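Local coordinates for Rab5 protein, putative (Plasmodium falciparum, PDB 3CLV), which is a putative Rab5 protein, a small Ras-family G protein with the P-loop nucleotide-binding fold, here carrying guanosine-5'-diphosphate (GDP), at residues A[11-16]-A[98-103]; A[119-124]-A[149-154]; A[25-30]-A[190-195]. All coordinates share one frame; numbering follows the deposited sequence.

Contact 1 of 3, residues A[11-16]-A[98-103]; sequences VLLGES and WDTAGQ. With GDP (guanosine-5'-diphosphate), chain D.
Trp98 begins the contact through its backbone: its O accepts from Leu12 N at 2.8 Å, the N-H pointing almost straight at it (174°) but coming from above the carbonyl plane. The indole leads away from segment 11-16, and its NE1 is bonded to Asp96 OD2. Asp99, the parallel bridge partner of Leu12, shares a face of the sheet with it; Leu12 CD2 lies 4.2 Å from Asp99 CB, and Lys20 and Val24 of helix 20-29 pack on Leu12 from this side. Asp99 OD1 accepts from Ala101 N, two residues on, at 3.0 Å, well above the carboxylate plane, which makes an Asx turn as the strand ends. Thr100 points toward segment 11-16 and touches it with its CG2. Its N donates to Leu12 O at 3.0 Å, while its CG2 touches Val11 CG2 at 3.8 Å and Leu13 CD1 at 4.0 Å. With OG1 placed between the backbone N and the carbonyl carbon (chi1 55°), CG2 falls beside the backbone N, where it can reach both residues; OG1 itself is bonded to Glu104 OE1. A type I' turn then runs from Thr100 to Gln103, closed by Gln103 N on Thr100 O at 2.9 Å. Beyond the paired strands the chains part, and segment 11-16 continues to the ligand, with Ser16 CA 3.6 Å from GDP O2B. Two nearly straight backbone bonds thus fix the register of the two strands, with the start of the probable P-loop, at Gly14, beside the Asp-Thr-Ala-Gly sequence familiar from Ras-type G proteins.

Contact 2 of 3, residues A[119-124]-A[149-154]; sequences CAIVVF and IIILVA
The Phe124 ring has Ala154 CA over one face, 4.0 Å from the ring centroid and offset toward the rim, a CH-pi contact. Ala154 CB meets CZ of the Phe124 ring at 3.5 Å, and Leu152 CD1 comes obliquely to Phe124 CD1 at 3.9 Å. A chi1 of 73° swings the ring over toward the neighbouring strand. The strands are parallel and in register from Cys119 with Ile149 to Phe124 with Ala154, their short axes 21° apart. Five backbone bonds join them; in the shortest, Val153 N reaches Val122 O at 2.7 Å, tilted from the carbonyl plane, whereas Phe124 N meets Val153 O nearly end-on. On the face of Ile121, its CG1 lies alongside Ile151 CG2 at 3.7 Å and its CG2 touches Val153 CG2 at 3.6 Å. On the other face the Val122 and Ile150 side chains lie side by side, CG2 to CG2 4.1 Å. Helix 129-145, the crossover of this beta-alpha-beta unit, covers Ala120, Val122 and Phe124, while helix 191-206 covers Ile121, Ile149 and Ile151; strands 8-13 and 179-183 flank the pair within the sheet.

Contact 3 of 3, residues A[25-30]-A[190-195]; sequences LRLTKD and NIKNIF
Apolar packing joins Leu27 to Phe195 and Ile191, and the two short helical segments cross at nearly a right angle (84°) with their axes 9.8 Å apart. Both methyls of Leu27 come obliquely to the CD2-CE2 part of the Phe195 ring: CD2 is 3.4 Å from Phe195 CE2, and CD1 is 3.8 Å from Phe195 CD2. The Leu27 CG stands anti to the backbone N (chi1 -180°), which carries the fork toward helix 191-206 although the CB itself does not point there. Ile191 uses both branches: CG2 rests 4.0 Å from Leu27 CB, and CG1 lies 3.9 Å from Arg26 CG, with the arginine and isoleucine chains at about a right angle. At the solvent side Lys192 adds its backbone and aliphatic stem, Leu27 CD1 approaching Lys192 CA at 4.1 Å. Two polar side-chain bonds lie within the segments. Past its methylene contact the Arg26 chain bends at chi2 and chi3, bringing NH2 2.9 Å from Asp30 OD1 in a salt bridge that comes from above the carboxylate plane. On the side of helix 191-206 turned away from segment 25-30, Asn193 ND2 donates to Asn190 OD1 at 2.7 Å, the acceptor lying in the amide plane of Asn193; this links Asn193 back to Asn190 near the start of the helix. Tyr47 of strand 43-50 covers Leu27 and Lys192, and Phe95 meets the Phe195 ring edge-to-face. Helices 20-29 and 191-206 packed together on one side of the central sheet are characteristic of the Ras-like G-protein fold, in which the first and last helices share that side.

How the contacts relate
Contacts 1 and 2 belong to one sheet and meet where strands 8-13 and 119-125 run side by side: Leu13 N and Ile121 O are 2.8 Å apart, a probable hydrogen bond, and Leu12 CD1 packs on Val123 CG2 at 3.5 Å. Contact 3 lies on the sheet side bearing Ile121, with Phe195 CZ 3.5 Å from Ile121 CD1. Contacts 1 and 3 do not touch; their nearest atoms are about 6 Å apart, though strand 8-13 leads into helix 20-29. GDP is reached directly from contact 1, through Glu15 and Ser16, whereas the side chains of Val123 in contact 2 and Ile191 in contact 3 each stay about 6 Å from it.

Contact 1 of 3, residues A[11-16]-A[98-103]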
loop_
_atom_site.group_PDB
_atom_site.type_symbol
_atom_site.label_atom_id
_atom_site.label_comp_id
_atom_site.label_asym_id
_atom_site.label_seq_id
_atom_site.Cartn_x
_atom_site.Cartn_y
_atom_site.Cartn_z
ATOM N N VAL A 11 -8.256 -3.679 2.829
ATOM C CA VAL A 11 -7.919 -3.474 4.233
ATOM C C VAL A 11 -8.898 -4.245 5.121
ATOM O O VAL A 11 -10.131 -4.117 5.003
ATOM C CB VAL A 11 -7.792 -1.978 4.661
ATOM C CG1 VAL A 11 -9.077 -1.168 4.373
ATOM C CG2 VAL A 11 -7.420 -1.854 6.159
ATOM N N LEU A 12 -8.330 -5.063 5.997
ATOM C CA LEU A 12 -9.121 -5.780 6.975
ATOM C C LEU A 12 -8.913 -5.101 8.318
ATOM O O LEU A 12 -7.820 -5.136 8.893
ATOM C CB LEU A 12 -8.728 -7.268 6.990
ATOM C CG LEU A 12 -9.339 -8.168 8.066
ATOM C CD1 LEU A 12 -10.852 -8.176 8.032
ATOM C CD2 LEU A 12 -8.800 -9.584 7.862
ATOM N N LEU A 13 -9.976 -4.459 8.797
ATOM C CA LEU A 13 -9.915 -3.500 9.874
ATOM C C LEU A 13 -10.934 -3.852 10.955
ATOM O O LEU A 13 -12.020 -4.329 10.651
ATOM C CB LEU A 13 -10.221 -2.104 9.301
ATOM C CG LEU A 13 -10.427 -0.901 10.204
ATOM C CD1 LEU A 13 -9.104 -0.460 10.832
ATOM C CD2 LEU A 13 -11.012 0.244 9.377
ATOM N N GLY A 14 -10.586 -3.588 12.212
ATOM C CA GLY A 14 -11.505 -3.805 13.341
ATOM C C GLY A 14 -10.714 -3.784 14.630
ATOM O O GLY A 14 -9.482 -3.904 14.603
ATOM N N GLU A 15 -11.409 -3.631 15.754
ATOM C CA GLU A 15 -10.761 -3.602 17.074
ATOM C C GLU A 15 -10.072 -4.958 17.352
ATOM O O GLU A 15 -10.529 -5.988 16.863
ATOM C CB GLU A 15 -11.815 -3.289 18.144
ATOM C CG GLU A 15 -11.268 -3.210 19.579
ATOM C CD GLU A 15 -12.274 -2.693 20.592
ATOM O OE1 GLU A 15 -13.218 -1.952 20.214
ATOM O OE2 GLU A 15 -12.106 -3.035 21.789
ATOM N N SER A 16 -8.977 -4.982 18.115
ATOM C CA SER A 16 -8.421 -6.272 18.524
ATOM C C SER A 16 -9.468 -7.154 19.208
ATOM O O SER A 16 -10.353 -6.665 19.938
ATOM C CB SER A 16 -7.150 -6.148 19.386
ATOM O OG SER A 16 -7.415 -5.451 20.585
ATOM N N TRP A 98 -4.752 -6.909 3.645
ATOM C CA TRP A 98 -3.884 -6.347 4.642
ATOM C C TRP A 98 -4.652 -6.302 5.954
ATOM O O TRP A 98 -5.556 -5.472 6.120
ATOM C CB TRP A 98 -3.446 -4.921 4.251
ATOM C CG TRP A 98 -2.597 -4.799 2.984
ATOM C CD1 TRP A 98 -2.669 -5.561 1.860
ATOM C CD2 TRP A 98 -1.606 -3.801 2.728
ATOM N NE1 TRP A 98 -1.750 -5.133 0.930
ATOM C CE2 TRP A 98 -1.089 -4.046 1.441
ATOM C CE3 TRP A 98 -1.086 -2.731 3.476
ATOM C CZ2 TRP A 98 -0.095 -3.249 0.872
ATOM C CZ3 TRP A 98 -0.102 -1.945 2.915
ATOM C CH2 TRP A 98 0.392 -2.214 1.625
ATOM N N ASP A 99 -4.258 -7.150 6.904
ATOM C CA ASP A 99 -4.883 -7.178 8.235
ATOM C C ASP A 99 -4.173 -6.188 9.139
ATOM O O ASP A 99 -2.986 -6.347 9.418
ATOM C CB ASP A 99 -4.816 -8.596 8.819
ATOM C CG ASP A 99 -5.378 -8.710 10.234
ATOM O OD1 ASP A 99 -5.994 -7.747 10.742
ATOM O OD2 ASP A 99 -5.199 -9.807 10.842
ATOM N N THR A 100 -4.898 -5.157 9.581
ATOM C CA THR A 100 -4.282 -4.118 10.425
ATOM C C THR A 100 -3.625 -4.740 11.669
ATOM O O THR A 100 -2.586 -4.262 12.124
ATOM C CB THR A 100 -5.277 -2.997 10.817
ATOM O OG1 THR A 100 -6.425 -3.571 11.448
ATOM C CG2 THR A 100 -5.734 -2.219 9.574
ATOM N N ALA A 101 -4.243 -5.799 12.195
ATOM C CA ALA A 101 -3.670 -6.690 13.235
ATOM C C ALA A 101 -3.088 -5.993 14.456
ATOM O O ALA A 101 -2.124 -6.502 15.055
ATOM C CB ALA A 101 -2.610 -7.622 12.635
ATOM N N GLY A 102 -3.671 -4.855 14.826
ATOM C CA GLY A 102 -3.195 -4.078 15.976
ATOM C C GLY A 102 -2.762 -2.664 15.602
ATOM O O GLY A 102 -2.812 -1.762 16.440
ATOM N N GLN A 103 -2.368 -2.464 14.343
ATOM C CA GLN A 103 -1.906 -1.148 13.874
ATOM C C GLN A 103 -3.013 -0.103 13.711
ATOM O O GLN A 103 -2.735 1.093 13.572
ATOM C CB GLN A 103 -1.097 -1.285 12.578
ATOM C CG GLN A 103 0.120 -2.217 12.705
ATOM C CD GLN A 103 1.316 -1.547 13.360
ATOM O OE1 GLN A 103 1.183 -0.526 14.015
ATOM N NE2 GLN A 103 2.499 -2.117 13.159
HETATM P PB GDP D . -8.206 -10.135 15.881
HETATM O O1B GDP D . -7.255 -10.570 14.813
HETATM O O2B GDP D . -7.474 -9.435 17.003
HETATM O O3B GDP D . -9.288 -9.220 15.368
HETATM O O3A GDP D . -8.998 -11.408 16.502
HETATM P PA GDP D . -8.451 -12.936 16.559
HETATM O O1A GDP D . -7.088 -12.985 17.229
HETATM O O2A GDP D . -8.529 -13.645 15.243
HETATM O "O5'" GDP D . -9.520 -13.592 17.566
HETATM C "C5'" GDP D . -9.660 -13.155 18.923
HETATM C "C4'" GDP D . -10.325 -14.285 19.718
HETATM O "O4'" GDP D . -11.671 -14.479 19.275
HETATM C "C3'" GDP D . -9.645 -15.646 19.601
HETATM O "O3'" GDP D . -9.782 -16.246 20.895
HETATM C "C2'" GDP D . -10.494 -16.424 18.593
HETATM O "O2'" GDP D . -10.477 -17.847 18.776
HETATM C "C1'" GDP D . -11.870 -15.846 18.886
HETATM N N9 GDP D . -12.726 -15.829 17.696
HETATM C C8 GDP D . -12.422 -15.289 16.496
HETATM N N7 GDP D . -13.449 -15.448 15.639
HETATM C C5 GDP D . -14.436 -16.087 16.309
HETATM C C6 GDP D . -15.805 -16.562 15.999
HETATM O O6 GDP D . -16.287 -16.381 14.855
HETATM N N1 GDP D . -16.502 -17.181 16.989
HETATM C C2 GDP D . -16.005 -17.375 18.239
HETATM N N2 GDP D . -16.781 -17.996 19.164
HETATM N N3 GDP D . -14.742 -16.980 18.593
HETATM C C4 GDP D . -13.948 -16.336 17.676
#

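Contact 2 of 3, residues A[119-124]-A[149-154]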
loop_
_atom_site.group_PDB
_atom_site.type_symbol
_atom_site.label_atom_id
_atom_site.label_comp_id
_atom_site.label_asym_id
_atom_site.label_seq_id
_atom_site.Cartn_x
_atom_site.Cartn_y
_atom_site.Cartn_z
ATOM N N CYS A 119 -11.131 -2.209 -1.439
ATOM C CA CYS A 119 -12.133 -2.685 -0.493
ATOM C C CYS A 119 -11.705 -2.464 0.939
ATOM O O CYS A 119 -10.519 -2.480 1.255
ATOM C CB CYS A 119 -12.372 -4.187 -0.673
ATOM S SG CYS A 119 -12.879 -4.663 -2.315
ATOM N N ALA A 120 -12.683 -2.277 1.810
ATOM C CA ALA A 120 -12.437 -2.251 3.236
ATOM C C ALA A 120 -13.416 -3.197 3.897
ATOM O O ALA A 120 -14.646 -3.096 3.695
ATOM C CB ALA A 120 -12.571 -0.830 3.797
ATOM N N ILE A 121 -12.864 -4.137 4.657
ATOM C CA ILE A 121 -13.640 -5.057 5.473
ATOM C C ILE A 121 -13.569 -4.587 6.919
ATOM O O ILE A 121 -12.502 -4.655 7.559
ATOM C CB ILE A 121 -13.105 -6.519 5.384
ATOM C CG1 ILE A 121 -13.039 -7.007 3.938
ATOM C CG2 ILE A 121 -13.970 -7.486 6.232
ATOM C CD1 ILE A 121 -12.255 -8.355 3.795
ATOM N N VAL A 122 -14.697 -4.099 7.435
ATOM C CA VAL A 122 -14.738 -3.554 8.796
ATOM C C VAL A 122 -15.495 -4.531 9.692
ATOM O O VAL A 122 -16.710 -4.734 9.527
ATOM C CB VAL A 122 -15.375 -2.136 8.870
ATOM C CG1 VAL A 122 -15.180 -1.557 10.275
ATOM C CG2 VAL A 122 -14.743 -1.200 7.846
ATOM N N VAL A 123 -14.768 -5.143 10.619
ATOM C CA VAL A 123 -15.276 -6.274 11.391
ATOM C C VAL A 123 -15.591 -5.829 12.823
ATOM O O VAL A 123 -14.862 -5.053 13.406
ATOM C CB VAL A 123 -14.210 -7.432 11.438
ATOM C CG1 VAL A 123 -14.752 -8.662 12.177
ATOM C CG2 VAL A 123 -13.755 -7.786 10.035
ATOM N N PHE A 124 -16.691 -6.324 13.373
ATOM C CA PHE A 124 -16.955 -6.171 14.803
ATOM C C PHE A 124 -17.421 -7.517 15.364
ATOM O O PHE A 124 -17.659 -8.475 14.612
ATOM C CB PHE A 124 -17.944 -5.016 15.076
ATOM C CG PHE A 124 -19.382 -5.327 14.678
ATOM C CD1 PHE A 124 -19.813 -5.126 13.367
ATOM C CD2 PHE A 124 -20.289 -5.808 15.618
ATOM C CE1 PHE A 124 -21.119 -5.426 12.981
ATOM C CE2 PHE A 124 -21.611 -6.120 15.246
ATOM C CZ PHE A 124 -22.023 -5.922 13.923
ATOM N N ILE A 149 -15.184 0.167 -1.603
ATOM C CA ILE A 149 -16.263 -0.803 -1.407
ATOM C C ILE A 149 -16.122 -1.320 0.024
ATOM O O ILE A 149 -15.139 -1.995 0.358
ATOM C CB ILE A 149 -16.208 -1.963 -2.441
ATOM C CG1 ILE A 149 -16.332 -1.409 -3.862
ATOM C CG2 ILE A 149 -17.332 -2.967 -2.153
ATOM C CD1 ILE A 149 -15.909 -2.406 -4.967
ATOM N N ILE A 150 -17.094 -0.977 0.870
ATOM C CA ILE A 150 -17.034 -1.291 2.304
ATOM C C ILE A 150 -18.040 -2.387 2.642
ATOM O O ILE A 150 -19.224 -2.292 2.291
ATOM C CB ILE A 150 -17.304 -0.059 3.193
ATOM C CG1 ILE A 150 -16.299 1.066 2.893
ATOM C CG2 ILE A 150 -17.281 -0.445 4.680
ATOM C CD1 ILE A 150 -16.776 2.424 3.406
ATOM N N ILE A 151 -17.542 -3.421 3.314
ATOM C CA ILE A 151 -18.375 -4.466 3.884
ATOM C C ILE A 151 -18.227 -4.483 5.411
ATOM O O ILE A 151 -17.108 -4.576 5.954
ATOM C CB ILE A 151 -18.148 -5.844 3.212
ATOM C CG1 ILE A 151 -19.139 -6.893 3.745
ATOM C CG2 ILE A 151 -16.654 -6.313 3.304
ATOM C CD1 ILE A 151 -19.401 -8.010 2.688
ATOM N N LEU A 152 -19.365 -4.344 6.086
ATOM C CA LEU A 152 -19.397 -4.362 7.536
ATOM C C LEU A 152 -19.656 -5.806 7.922
ATOM O O LEU A 152 -20.599 -6.430 7.421
ATOM C CB LEU A 152 -20.478 -3.418 8.067
ATOM C CG LEU A 152 -20.711 -3.391 9.574
ATOM C CD1 LEU A 152 -19.481 -2.787 10.284
ATOM C CD2 LEU A 152 -21.967 -2.563 9.887
ATOM N N VAL A 153 -18.792 -6.354 8.778
ATOM C CA VAL A 153 -18.863 -7.786 9.105
ATOM C C VAL A 153 -19.204 -7.965 10.580
ATOM O O VAL A 153 -18.484 -7.479 11.466
ATOM C CB VAL A 153 -17.549 -8.564 8.749
ATOM C CG1 VAL A 153 -17.598 -10.041 9.246
ATOM C CG2 VAL A 153 -17.267 -8.517 7.252
ATOM N N ALA A 154 -20.323 -8.649 10.827
ATOM C CA ALA A 154 -20.742 -9.007 12.179
ATOM C C ALA A 154 -20.204 -10.398 12.481
ATOM O O ALA A 154 -20.825 -11.408 12.121
ATOM C CB ALA A 154 -22.270 -8.972 12.296
#

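Contact 3 of 3, residues A[25-30]-A[190-195]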
loop_
_atom_site.group_PDB
_atom_site.type_symbol
_atom_site.label_atom_id
_atom_site.label_comp_id
_atom_site.label_asym_id
_atom_site.label_seq_id
_atom_site.Cartn_x
_atom_site.Cartn_y
_atom_site.Cartn_z
ATOM N N LEU A 25 -7.501 -17.009 8.751
ATOM C CA LEU A 25 -7.107 -18.411 8.886
ATOM C C LEU A 25 -8.149 -19.379 8.305
ATOM O O LEU A 25 -7.804 -20.370 7.635
ATOM C CB LEU A 25 -6.815 -18.747 10.346
ATOM C CG LEU A 25 -6.172 -20.125 10.545
ATOM C CD1 LEU A 25 -4.756 -20.138 9.938
ATOM C CD2 LEU A 25 -6.148 -20.452 12.013
ATOM N N ARG A 26 -9.417 -19.086 8.578
ATOM C CA ARG A 26 -10.551 -19.873 8.101
ATOM C C ARG A 26 -10.617 -19.741 6.586
ATOM O O ARG A 26 -10.734 -20.738 5.880
ATOM C CB ARG A 26 -11.838 -19.357 8.753
ATOM C CG ARG A 26 -13.110 -20.081 8.383
ATOM C CD ARG A 26 -13.402 -21.115 9.456
ATOM N NE ARG A 26 -12.998 -22.421 9.023
ATOM C CZ ARG A 26 -13.145 -23.533 9.730
ATOM N NH1 ARG A 26 -13.668 -23.515 10.957
ATOM N NH2 ARG A 26 -12.753 -24.662 9.190
ATOM N N LEU A 27 -10.487 -18.510 6.094
ATOM C CA LEU A 27 -10.518 -18.257 4.656
ATOM C C LEU A 27 -9.413 -18.994 3.904
ATOM O O LEU A 27 -9.686 -19.677 2.907
ATOM C CB LEU A 27 -10.468 -16.753 4.356
ATOM C CG LEU A 27 -10.502 -16.394 2.874
ATOM C CD1 LEU A 27 -11.930 -16.541 2.358
ATOM C CD2 LEU A 27 -9.955 -14.978 2.662
ATOM N N THR A 28 -8.180 -18.889 4.394
ATOM C CA THR A 28 -7.029 -19.348 3.629
ATOM C C THR A 28 -6.570 -20.772 3.939
ATOM O O THR A 28 -5.940 -21.427 3.093
ATOM C CB THR A 28 -5.859 -18.361 3.744
ATOM O OG1 THR A 28 -5.434 -18.273 5.115
ATOM C CG2 THR A 28 -6.315 -16.973 3.254
ATOM N N LYS A 29 -6.896 -21.262 5.131
ATOM C CA LYS A 29 -6.387 -22.551 5.573
ATOM C C LYS A 29 -7.485 -23.454 6.162
ATOM O O LYS A 29 -7.200 -24.551 6.659
ATOM C CB LYS A 29 -5.224 -22.330 6.547
ATOM C CG LYS A 29 -4.000 -21.698 5.878
ATOM C CD LYS A 29 -2.915 -21.294 6.867
ATOM C CE LYS A 29 -1.654 -20.800 6.139
ATOM N NZ LYS A 29 -0.551 -20.430 7.084
ATOM N N ASP A 30 -8.735 -22.992 6.081
ATOM C CA ASP A 30 -9.903 -23.738 6.551
ATOM C C ASP A 30 -9.705 -24.287 7.971
ATOM O O ASP A 30 -9.992 -25.463 8.247
ATOM C CB ASP A 30 -10.264 -24.837 5.546
ATOM C CG ASP A 30 -11.658 -25.378 5.744
ATOM O OD1 ASP A 30 -12.533 -24.653 6.259
ATOM O OD2 ASP A 30 -11.865 -26.554 5.383
ATOM N N ASN A 190 -20.321 -18.058 6.300
ATOM C CA ASN A 190 -20.293 -16.795 5.518
ATOM C C ASN A 190 -18.911 -16.151 5.350
ATOM O O ASN A 190 -18.797 -15.024 4.860
ATOM C CB ASN A 190 -21.289 -15.760 6.086
ATOM C CG ASN A 190 -22.723 -15.982 5.601
ATOM O OD1 ASN A 190 -22.961 -16.672 4.613
ATOM N ND2 ASN A 190 -23.671 -15.378 6.287
ATOM N N ILE A 191 -17.866 -16.875 5.742
ATOM C CA ILE A 191 -16.495 -16.364 5.616
ATOM C C ILE A 191 -16.091 -16.145 4.167
ATOM O O ILE A 191 -15.670 -15.037 3.816
ATOM C CB ILE A 191 -15.467 -17.244 6.382
ATOM C CG1 ILE A 191 -15.813 -17.282 7.877
ATOM C CG2 ILE A 191 -14.005 -16.774 6.126
ATOM C CD1 ILE A 191 -15.708 -15.922 8.628
ATOM N N LYS A 192 -16.236 -17.176 3.327
ATOM C CA LYS A 192 -15.961 -17.051 1.896
ATOM C C LYS A 192 -16.900 -16.026 1.272
ATOM O O LYS A 192 -16.495 -15.274 0.370
ATOM C CB LYS A 192 -16.100 -18.397 1.157
ATOM C CG LYS A 192 -14.989 -19.423 1.433
ATOM C CD LYS A 192 -15.237 -20.635 0.508
ATOM C CE LYS A 192 -14.986 -21.975 1.182
ATOM N NZ LYS A 192 -13.685 -22.563 0.709
ATOM N N ASN A 193 -18.129 -15.976 1.786
ATOM C CA ASN A 193 -19.165 -15.076 1.264
ATOM C C ASN A 193 -18.795 -13.592 1.433
ATOM O O ASN A 193 -19.223 -12.747 0.654
ATOM C CB ASN A 193 -20.527 -15.367 1.918
ATOM C CG ASN A 193 -21.232 -16.609 1.336
ATOM O OD1 ASN A 193 -21.030 -16.986 0.188
ATOM N ND2 ASN A 193 -22.104 -17.215 2.135
ATOM N N ILE A 194 -17.977 -13.272 2.438
ATOM C CA ILE A 194 -17.462 -11.893 2.535
ATOM C C ILE A 194 -16.859 -11.500 1.181
ATOM O O ILE A 194 -17.140 -10.443 0.630
ATOM C CB ILE A 194 -16.342 -11.755 3.611
ATOM C CG1 ILE A 194 -16.880 -11.997 5.022
ATOM C CG2 ILE A 194 -15.641 -10.381 3.486
ATOM C CD1 ILE A 194 -15.760 -12.174 6.105
ATOM N N PHE A 195 -16.015 -12.369 0.653
ATOM C CA PHE A 195 -15.246 -12.069 -0.524
ATOM C C PHE A 195 -16.056 -12.299 -1.789
ATOM O O PHE A 195 -15.801 -11.650 -2.796
ATOM C CB PHE A 195 -13.942 -12.867 -0.485
ATOM C CG PHE A 195 -13.040 -12.423 0.634
ATOM C CD1 PHE A 195 -12.159 -11.362 0.446
ATOM C CD2 PHE A 195 -13.133 -13.013 1.897
ATOM C CE1 PHE A 195 -11.347 -10.931 1.473
ATOM C CE2 PHE A 195 -12.340 -12.589 2.942
ATOM C CZ PHE A 195 -11.440 -11.538 2.737
#